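Local coordinates for protein putative polysaccharide binding proteins (DUF1812) (Bacteroides thetaiotaomicron VPI-5482, PDB 3GF8) that probably takes part in fimbrial assembly at the outer membrane as a lipoprotein of the FimB/Mfa2 family, its molecular activity remaining uncharacterised, at residues F20-Y24 against N144-D148; D87-T92 against L104-K109. All blocks are in the same frame, centred on the assembly; numbering follows the deposited sequence.

Interaction 1 of 2, residues F20-Y24 against N144-D148; sequences FKYDY and NLIRD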
ATOM      1  N   PHE A  20      16.018   9.229  -4.696  1.00 27.14           N
ATOM      2  CA  PHE A  20      14.675   8.727  -4.371  1.00 28.24           C
ATOM      3  C   PHE A  20      14.183   9.403  -3.112  1.00 26.68           C
ATOM      4  O   PHE A  20      14.933   9.530  -2.124  1.00 25.02           O
ATOM      5  CB  PHE A  20      14.696   7.223  -4.131  1.00 30.94           C
ATOM      6  CG  PHE A  20      15.148   6.428  -5.318  1.00 24.90           C
ATOM      7  CD1 PHE A  20      16.505   6.235  -5.566  1.00 24.27           C
ATOM      8  CD2 PHE A  20      14.224   5.902  -6.197  1.00 28.60           C
ATOM      9  CE1 PHE A  20      16.913   5.491  -6.660  1.00 25.52           C
ATOM     10  CE2 PHE A  20      14.630   5.184  -7.289  1.00 27.05           C
ATOM     11  CZ  PHE A  20      15.984   4.980  -7.516  1.00 26.32           C
ATOM     12  N   LYS A  21      12.933   9.853  -3.113  1.00 25.12           N
ATOM     13  CA  LYS A  21      12.377  10.393  -1.844  1.00 24.09           C
ATOM     14  C   LYS A  21      11.072   9.733  -1.491  1.00 24.12           C
ATOM     15  O   LYS A  21      10.335   9.319  -2.386  1.00 27.39           O
ATOM     16  CB  LYS A  21      12.228  11.913  -1.896  1.00 23.13           C
ATOM     17  CG  LYS A  21      11.241  12.499  -2.943  1.00 26.92           C
ATOM     18  CD  LYS A  21      11.138  14.030  -2.756  1.00 27.56           C
ATOM     19  CE  LYS A  21      10.103  14.676  -3.605  1.00 28.65           C
ATOM     20  NZ  LYS A  21       8.773  14.244  -3.202  1.00 37.13           N
ATOM     21  N   TYR A  22      10.797   9.662  -0.179  1.00 25.08           N
ATOM     22  CA  TYR A  22       9.554   9.171   0.356  1.00 24.58           C
ATOM     23  C   TYR A  22       9.048  10.146   1.403  1.00 27.12           C
ATOM     24  O   TYR A  22       9.193   9.901   2.610  1.00 26.74           O
ATOM     25  CB  TYR A  22       9.704   7.742   0.946  1.00 25.31           C
ATOM     26  CG  TYR A  22       8.463   7.264   1.649  1.00 24.42           C
ATOM     27  CD1 TYR A  22       7.183   7.449   1.093  1.00 22.56           C
ATOM     28  CD2 TYR A  22       8.544   6.673   2.894  1.00 28.37           C
ATOM     29  CE1 TYR A  22       6.015   7.018   1.792  1.00 24.72           C
ATOM     30  CE2 TYR A  22       7.411   6.251   3.567  1.00 25.09           C
ATOM     31  CZ  TYR A  22       6.154   6.432   3.028  1.00 27.65           C
ATOM     32  OH  TYR A  22       5.058   5.990   3.757  1.00 29.13           O
ATOM     33  N   ASP A  23       8.456  11.246   0.928  1.00 27.09           N
ATOM     34  CA  ASP A  23       7.877  12.245   1.803  1.00 25.46           C
ATOM     35  C   ASP A  23       6.380  12.314   1.666  1.00 28.44           C
ATOM     36  O   ASP A  23       5.716  13.051   2.424  1.00 27.72           O
ATOM     37  CB  ASP A  23       8.497  13.633   1.581  1.00 26.50           C
ATOM     38  CG  ASP A  23       8.271  14.192   0.160  1.00 25.92           C
ATOM     39  OD1 ASP A  23       7.637  13.560  -0.700  1.00 35.61           O
ATOM     40  OD2 ASP A  23       8.799  15.279  -0.105  1.00 39.19           O
ATOM     41  N   TYR A  24       5.821  11.531   0.738  1.00 30.45           N
ATOM     42  CA  TYR A  24       4.343  11.462   0.598  1.00 30.46           C
ATOM     43  C   TYR A  24       3.700  10.566   1.713  1.00 30.34           C
ATOM     44  O   TYR A  24       3.192   9.469   1.471  1.00 30.01           O
ATOM     45  CB  TYR A  24       3.976  11.022  -0.820  1.00 25.71           C
ATOM     46  CG  TYR A  24       2.603  11.438  -1.275  1.00 29.53           C
ATOM     47  CD1 TYR A  24       2.269  12.769  -1.419  1.00 33.92           C
ATOM     48  CD2 TYR A  24       1.646  10.501  -1.598  1.00 30.25           C
ATOM     49  CE1 TYR A  24       1.017  13.151  -1.845  1.00 28.96           C
ATOM     50  CE2 TYR A  24       0.388  10.873  -2.023  1.00 25.78           C
ATOM     51  CZ  TYR A  24       0.088  12.204  -2.159  1.00 28.61           C
ATOM     52  OH  TYR A  24      -1.166  12.586  -2.585  1.00 29.08           O
ATOM     53  N   ASN A 144       9.827  10.173  -6.963  1.00 26.43           N
ATOM     54  CA  ASN A 144       8.895  10.319  -5.863  1.00 27.09           C
ATOM     55  C   ASN A 144       8.139   9.010  -5.561  1.00 25.16           C
ATOM     56  O   ASN A 144       7.491   8.460  -6.441  1.00 24.55           O
ATOM     57  CB  ASN A 144       7.893  11.423  -6.150  1.00 25.54           C
ATOM     58  CG  ASN A 144       7.030  11.700  -4.974  1.00 22.96           C
ATOM     59  OD1 ASN A 144       7.523  11.989  -3.897  1.00 28.69           O
ATOM     60  ND2 ASN A 144       5.730  11.544  -5.148  1.00 28.00           N
ATOM     61  N   LEU A 145       8.224   8.565  -4.307  1.00 23.98           N
ATOM     62  CA  LEU A 145       7.715   7.249  -3.895  1.00 26.10           C
ATOM     63  C   LEU A 145       6.405   7.354  -3.145  1.00 27.02           C
ATOM     64  O   LEU A 145       6.258   8.191  -2.222  1.00 25.59           O
ATOM     65  CB  LEU A 145       8.722   6.522  -2.990  1.00 22.70           C
ATOM     66  CG  LEU A 145       9.999   6.116  -3.697  1.00 26.49           C
ATOM     67  CD1 LEU A 145      11.027   5.475  -2.693  1.00 25.61           C
ATOM     68  CD2 LEU A 145       9.633   5.215  -4.849  1.00 19.84           C
ATOM     69  N   ILE A 146       5.491   6.466  -3.523  1.00 26.41           N
ATOM     70  CA  ILE A 146       4.157   6.366  -2.945  1.00 24.67           C
ATOM     71  C   ILE A 146       3.962   4.966  -2.373  1.00 25.65           C
ATOM     72  O   ILE A 146       4.150   3.960  -3.085  1.00 26.54           O
ATOM     73  CB  ILE A 146       3.107   6.615  -4.054  1.00 27.60           C
ATOM     74  CG1 ILE A 146       3.226   8.067  -4.569  1.00 30.06           C
ATOM     75  CG2 ILE A 146       1.677   6.323  -3.556  1.00 21.19           C
ATOM     76  CD1 ILE A 146       2.333   8.343  -5.674  1.00 34.13           C
ATOM     77  N   ARG A 147       3.544   4.888  -1.112  1.00 24.85           N
ATOM     78  CA  ARG A 147       3.409   3.611  -0.460  1.00 25.14           C
ATOM     79  C   ARG A 147       2.146   2.950  -0.897  1.00 25.03           C
ATOM     80  O   ARG A 147       1.076   3.566  -0.872  1.00 23.76           O
ATOM     81  CB  ARG A 147       3.451   3.727   1.062  1.00 25.62           C
ATOM     82  CG  ARG A 147       3.494   2.381   1.724  1.00 24.84           C
ATOM     83  CD  ARG A 147       3.939   2.437   3.187  1.00 25.46           C
ATOM     84  NE  ARG A 147       3.483   1.246   3.896  1.00 21.14           N
ATOM     85  CZ  ARG A 147       3.714   0.996   5.174  1.00 24.72           C
ATOM     86  NH1 ARG A 147       4.371   1.859   5.933  1.00 24.45           N
ATOM     87  NH2 ARG A 147       3.276  -0.124   5.706  1.00 27.24           N
ATOM     88  N   ASP A 148       2.273   1.682  -1.305  1.00 24.50           N
ATOM     89  CA  ASP A 148       1.145   0.947  -1.881  1.00 24.19           C
ATOM     90  C   ASP A 148       0.558  -0.114  -0.942  1.00 23.41           C
ATOM     91  O   ASP A 148      -0.613  -0.531  -1.089  1.00 24.95           O
ATOM     92  CB  ASP A 148       1.601   0.261  -3.184  1.00 27.17           C
ATOM     93  CG  ASP A 148       1.519   1.168  -4.408  1.00 24.56           C
ATOM     94  OD1 ASP A 148       1.039   2.320  -4.317  1.00 24.39           O
ATOM     95  OD2 ASP A 148       1.942   0.705  -5.486  1.00 26.42           O
TER
HETATM   96  O   HOH W   1       5.665   4.367   5.644  1.00 24.67           O
HETATM   97  O   HOH W   2       2.482   7.221   0.188  1.00 24.96           O
HETATM   98  O   HOH W   3       7.195  10.521  -1.551  1.00 25.34           O
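Lys21 and Asn144 form a parallel bridge between strands 16-21 and 139-158, where a single direct backbone hydrogen bond, Leu145 N to Lys21 O (3.0 Å), joins two segments whose directions differ by 57°. The side chains of the bridging pair meet on one face of the sheet. A bend at the end of the Lys21 chain (chi4 66°) brings its NZ onto Asn144 OD1 at 2.7 Å, approaching from above the amide plane, 48° out of it. The same ammonium makes a salt bridge with Asp23 OD1 (2.8 Å) on the syn side of the carboxylate. A long, flexible lysine suits this place because one NZ serves both oxygens; a methionine here would probably leave Asp23 without its charge partner and Asn144 OD1 without this donor. Asn144 ND2 binds Glu127, so both ends of the amide are engaged. The pairing lies within the beta-rich fold of this fimbrillin-superfamily protein, whose family is grouped in the transthyretin clan; strand 139-158 also pairs antiparallel with strand 124-133, and here lies between it and strand 16-21. Beyond the bridge, water takes over: water 3 accepts from Tyr24 N (2.9 Å) and sits beside Leu145 O, and water 2 joins Tyr24 O to Arg147 N. On the buried face Leu145 CD1 packs 4.3 Å from Phe20 CB, and its CB rests against that of Tyr22. Leu145 O lies at the edge of the Tyr22 ring, which also meets Trp124 edge-to-face. Water 1, in the planes of both flat groups, links Tyr22 OH (2.6 Å) to Arg147 NH1 (2.8 Å), while Arg147 NE binds Thr149 O. Tyr24 lies alongside Ile146, its CD2 4.2 Å from Ile146 CG1, and reaches helix 257-263.

Interaction 2 of 2, residues D87-T92 against L104-K109; sequences DSYDIT and LKLKLK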
ATOM      1  N   ASP A  87      10.146 -11.066  -2.537  1.00 26.44           N
ATOM      2  CA  ASP A  87       9.477 -12.328  -2.832  1.00 29.15           C
ATOM      3  C   ASP A  87       7.976 -12.318  -2.939  1.00 26.77           C
ATOM      4  O   ASP A  87       7.425 -13.264  -3.470  1.00 26.11           O
ATOM      5  CB  ASP A  87       9.850 -13.371  -1.809  1.00 33.55           C
ATOM      6  CG  ASP A  87      11.292 -13.773  -1.924  1.00 49.32           C
ATOM      7  OD1 ASP A  87      11.812 -13.757  -3.066  1.00 66.33           O
ATOM      8  OD2 ASP A  87      11.913 -14.089  -0.880  1.00 71.26           O
ATOM      9  N   SER A  88       7.300 -11.288  -2.457  1.00 24.71           N
ATOM     10  CA  SER A  88       5.840 -11.289  -2.514  1.00 24.22           C
ATOM     11  C   SER A  88       5.284 -10.994  -3.879  1.00 25.16           C
ATOM     12  O   SER A  88       4.111 -11.314  -4.154  1.00 25.16           O
ATOM     13  CB  SER A  88       5.234 -10.312  -1.526  1.00 27.73           C
ATOM     14  OG  SER A  88       5.639 -10.628  -0.210  1.00 20.50           O
ATOM     15  N   TYR A  89       6.112 -10.430  -4.754  1.00 25.54           N
ATOM     16  CA  TYR A  89       5.601  -9.870  -5.978  1.00 25.54           C
ATOM     17  C   TYR A  89       6.321 -10.446  -7.179  1.00 26.59           C
ATOM     18  O   TYR A  89       7.517 -10.666  -7.114  1.00 22.18           O
ATOM     19  CB  TYR A  89       5.811  -8.363  -5.948  1.00 25.56           C
ATOM     20  CG  TYR A  89       5.450  -7.734  -4.638  1.00 27.54           C
ATOM     21  CD1 TYR A  89       4.129  -7.504  -4.321  1.00 22.26           C
ATOM     22  CD2 TYR A  89       6.414  -7.358  -3.718  1.00 25.55           C
ATOM     23  CE1 TYR A  89       3.752  -6.919  -3.128  1.00 29.81           C
ATOM     24  CE2 TYR A  89       6.044  -6.749  -2.516  1.00 24.87           C
ATOM     25  CZ  TYR A  89       4.703  -6.532  -2.230  1.00 22.50           C
ATOM     26  OH  TYR A  89       4.263  -5.953  -1.029  1.00 21.69           O
ATOM     27  N   ASP A  90       5.571 -10.682  -8.259  1.00 26.81           N
ATOM     28  CA  ASP A  90       6.157 -10.879  -9.593  1.00 28.52           C
ATOM     29  C   ASP A  90       6.016  -9.619 -10.381  1.00 26.37           C
ATOM     30  O   ASP A  90       4.897  -9.119 -10.552  1.00 28.07           O
ATOM     31  CB  ASP A  90       5.452 -12.003 -10.368  1.00 27.68           C
ATOM     32  CG  ASP A  90       5.686 -13.373  -9.734  1.00 38.76           C
ATOM     33  OD1 ASP A  90       6.860 -13.733  -9.439  1.00 47.64           O
ATOM     34  OD2 ASP A  90       4.684 -14.071  -9.503  1.00 36.33           O
ATOM     35  N   ILE A  91       7.139  -9.127 -10.884  1.00 25.72           N
ATOM     36  CA  ILE A  91       7.150  -7.987 -11.783  1.00 28.11           C
ATOM     37  C   ILE A  91       7.500  -8.567 -13.145  1.00 28.15           C
ATOM     38  O   ILE A  91       8.464  -9.307 -13.269  1.00 28.09           O
ATOM     39  CB  ILE A  91       8.195  -6.931 -11.364  1.00 28.71           C
ATOM     40  CG1 ILE A  91       7.952  -6.470  -9.902  1.00 28.07           C
ATOM     41  CG2 ILE A  91       8.173  -5.746 -12.347  1.00 24.15           C
ATOM     42  CD1 ILE A  91       9.162  -5.674  -9.226  1.00 17.37           C
ATOM     43  N   THR A  92       6.714  -8.265 -14.166  1.00 27.85           N
ATOM     44  CA  THR A  92       6.990  -8.787 -15.510  1.00 28.55           C
ATOM     45  C   THR A  92       8.426  -8.445 -15.946  1.00 26.09           C
ATOM     46  O   THR A  92       8.967  -7.378 -15.592  1.00 25.33           O
ATOM     47  CB  THR A  92       5.972  -8.247 -16.532  1.00 28.63           C
ATOM     48  OG1 THR A  92       5.887  -6.850 -16.398  1.00 31.16           O
ATOM     49  CG2 THR A  92       4.547  -8.788 -16.272  1.00 36.21           C
ATOM     50  N   LEU A 104       4.846  -3.450 -18.263  1.00 31.35           N
ATOM     51  CA  LEU A 104       5.374  -3.571 -16.898  1.00 31.66           C
ATOM     52  C   LEU A 104       4.212  -3.671 -15.907  1.00 31.78           C
ATOM     53  O   LEU A 104       3.387  -2.749 -15.801  1.00 28.10           O
ATOM     54  CB  LEU A 104       6.252  -2.363 -16.529  1.00 30.89           C
ATOM     55  CG  LEU A 104       7.018  -2.486 -15.209  1.00 33.51           C
ATOM     56  CD1 LEU A 104       7.924  -3.651 -15.321  1.00 27.61           C
ATOM     57  CD2 LEU A 104       7.821  -1.242 -14.859  1.00 31.22           C
ATOM     58  N   LYS A 105       4.138  -4.797 -15.202  1.00 30.93           N
ATOM     59  CA  LYS A 105       3.042  -5.022 -14.279  1.00 29.29           C
ATOM     60  C   LYS A 105       3.604  -5.729 -13.069  1.00 28.03           C
ATOM     61  O   LYS A 105       4.526  -6.500 -13.194  1.00 27.77           O
ATOM     62  CB  LYS A 105       1.995  -5.892 -14.936  1.00 28.31           C
ATOM     63  CG  LYS A 105       1.530  -5.370 -16.288  1.00 30.58           C
ATOM     64  CD  LYS A 105       0.467  -6.249 -16.875  1.00 30.80           C
ATOM     65  CE  LYS A 105      -0.107  -5.593 -18.094  1.00 37.85           C
ATOM     66  NZ  LYS A 105      -0.760  -6.590 -18.910  1.00 42.65           N
ATOM     67  N   LEU A 106       3.020  -5.470 -11.908  1.00 26.39           N
ATOM     68  CA  LEU A 106       3.447  -6.067 -10.663  1.00 25.96           C
ATOM     69  C   LEU A 106       2.221  -6.805 -10.152  1.00 26.56           C
ATOM     70  O   LEU A 106       1.109  -6.264 -10.133  1.00 25.27           O
ATOM     71  CB  LEU A 106       3.929  -4.994  -9.711  1.00 25.19           C
ATOM     72  CG  LEU A 106       4.455  -5.404  -8.314  1.00 31.63           C
ATOM     73  CD1 LEU A 106       5.491  -4.437  -7.795  1.00 22.88           C
ATOM     74  CD2 LEU A 106       3.334  -5.493  -7.341  1.00 19.48           C
ATOM     75  N   LYS A 107       2.407  -8.066  -9.793  1.00 25.95           N
ATOM     76  CA  LYS A 107       1.291  -8.851  -9.287  1.00 25.95           C
ATOM     77  C   LYS A 107       1.656  -9.464  -7.944  1.00 25.75           C
ATOM     78  O   LYS A 107       2.709 -10.073  -7.799  1.00 21.51           O
ATOM     79  CB  LYS A 107       0.872  -9.907 -10.306  1.00 25.82           C
ATOM     80  CG  LYS A 107      -0.295 -10.720  -9.828  1.00 33.82           C
ATOM     81  CD  LYS A 107      -0.663 -11.834 -10.771  1.00 30.45           C
ATOM     82  CE  LYS A 107      -1.797 -11.412 -11.702  1.00 42.27           C
ATOM     83  NZ  LYS A 107      -2.142 -12.469 -12.687  1.00 42.93           N
ATOM     84  N   LEU A 108       0.811  -9.252  -6.933  1.00 27.40           N
ATOM     85  CA  LEU A 108       0.984  -9.937  -5.645  1.00 26.10           C
ATOM     86  C   LEU A 108       0.793 -11.432  -5.889  1.00 26.16           C
ATOM     87  O   LEU A 108      -0.181 -11.834  -6.526  1.00 25.63           O
ATOM     88  CB  LEU A 108      -0.049  -9.443  -4.621  1.00 29.54           C
ATOM     89  CG  LEU A 108      -0.119 -10.071  -3.233  1.00 24.72           C
ATOM     90  CD1 LEU A 108       1.175  -9.872  -2.455  1.00 26.28           C
ATOM     91  CD2 LEU A 108      -1.353  -9.501  -2.430  1.00 23.44           C
ATOM     92  N   LYS A 109       1.740 -12.247  -5.427  1.00 23.92           N
ATOM     93  CA  LYS A 109       1.657 -13.682  -5.596  1.00 22.60           C
ATOM     94  C   LYS A 109       0.530 -14.236  -4.751  1.00 23.16           C
ATOM     95  O   LYS A 109       0.333 -13.806  -3.599  1.00 24.38           O
ATOM     96  CB  LYS A 109       2.979 -14.335  -5.176  1.00 23.11           C
ATOM     97  CG  LYS A 109       4.159 -13.994  -6.122  1.00 29.04           C
ATOM     98  CD  LYS A 109       5.385 -14.780  -5.682  1.00 31.04           C
ATOM     99  CE  LYS A 109       6.650 -14.394  -6.383  1.00 36.93           C
ATOM    100  NZ  LYS A 109       7.834 -14.842  -5.584  1.00 27.54           N
TER
HETATM  101  O   HOH W   4       9.491 -12.431  -6.788  1.00 45.30           O
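Leu106 and Leu108 approach the Tyr89 ring obliquely, Leu106 CD2 lying 3.7 Å from Tyr89 CD1 and Leu108 CD1 reaching Tyr89 CE1, while Ser88 CB covers the centre of one ring face. Tyrosine suits this amphipathic place: its ring joins the leucines, and its OH bonds to Glu121 O; Ser88 OG holds the carboxylate of the same glutamate. The other flat group, the Asp90 carboxylate, is crossed at about a right angle by the Lys109 chain, with Asp90 OD1 3.1 Å from Lys109 CE. Lys109 NZ remains 4.1 Å from Asp90 OD1, too far for a salt bridge, and instead donates to Asp87 O (2.7 Å); water 4 connects it to Tyr89 O. Strands 89-91 and 105-108 are consecutive antiparallel strands joined by a long loop, and strand 180-182 completes a small three-stranded sheet. Asp90 and Lys107 are the hydrogen-bonded pair, with Lys107 N to Asp90 O at 2.8 Å; Tyr89 with Leu108 and Ile91 with Leu106 are non-hydrogen-bonded pairs. Alternation puts Tyr89, Ile91, Leu106 and Leu108 on one face, where Leu106 packs on Trp82 and Ile91 on Tyr42. The two branches of Ile91 touch different leucines, CG1 meeting Leu106 CD1 at 3.8 Å and CG2 touching Leu104 CD1 at 3.6 Å. Asp90 and Lys107 occupy the other face. At the strand end Thr92, with OG1 held between its own N and carbonyl carbon (chi1 50°), accepts a hydrogen bond from Lys105 N (3.0 Å) through OG1, which also hydrogen-bonds Asp103 O, while its backbone N donates to Lys105 O.

In the fold
Interaction 2 is nested within the chain loop closed by interaction 1; their centres lie about 19 Å apart and their nearest atoms about 7 Å, without touching. Both are partly buried, but interaction 1 sits nearer the centre of the chain, whereas two residues of interaction 2 are exposed. They involve different strand pairs, yet both pack on strand 75-83, Phe20 on Ala81 and Leu106 on Trp82. In 20-24 with 144-148, sparse parallel pairing is supplemented by waters and a partly exposed polar network. In 87-92 with 104-109, regular antiparallel bonding separates an apolar face turned to neighbouring strands from one carrying charged side chains.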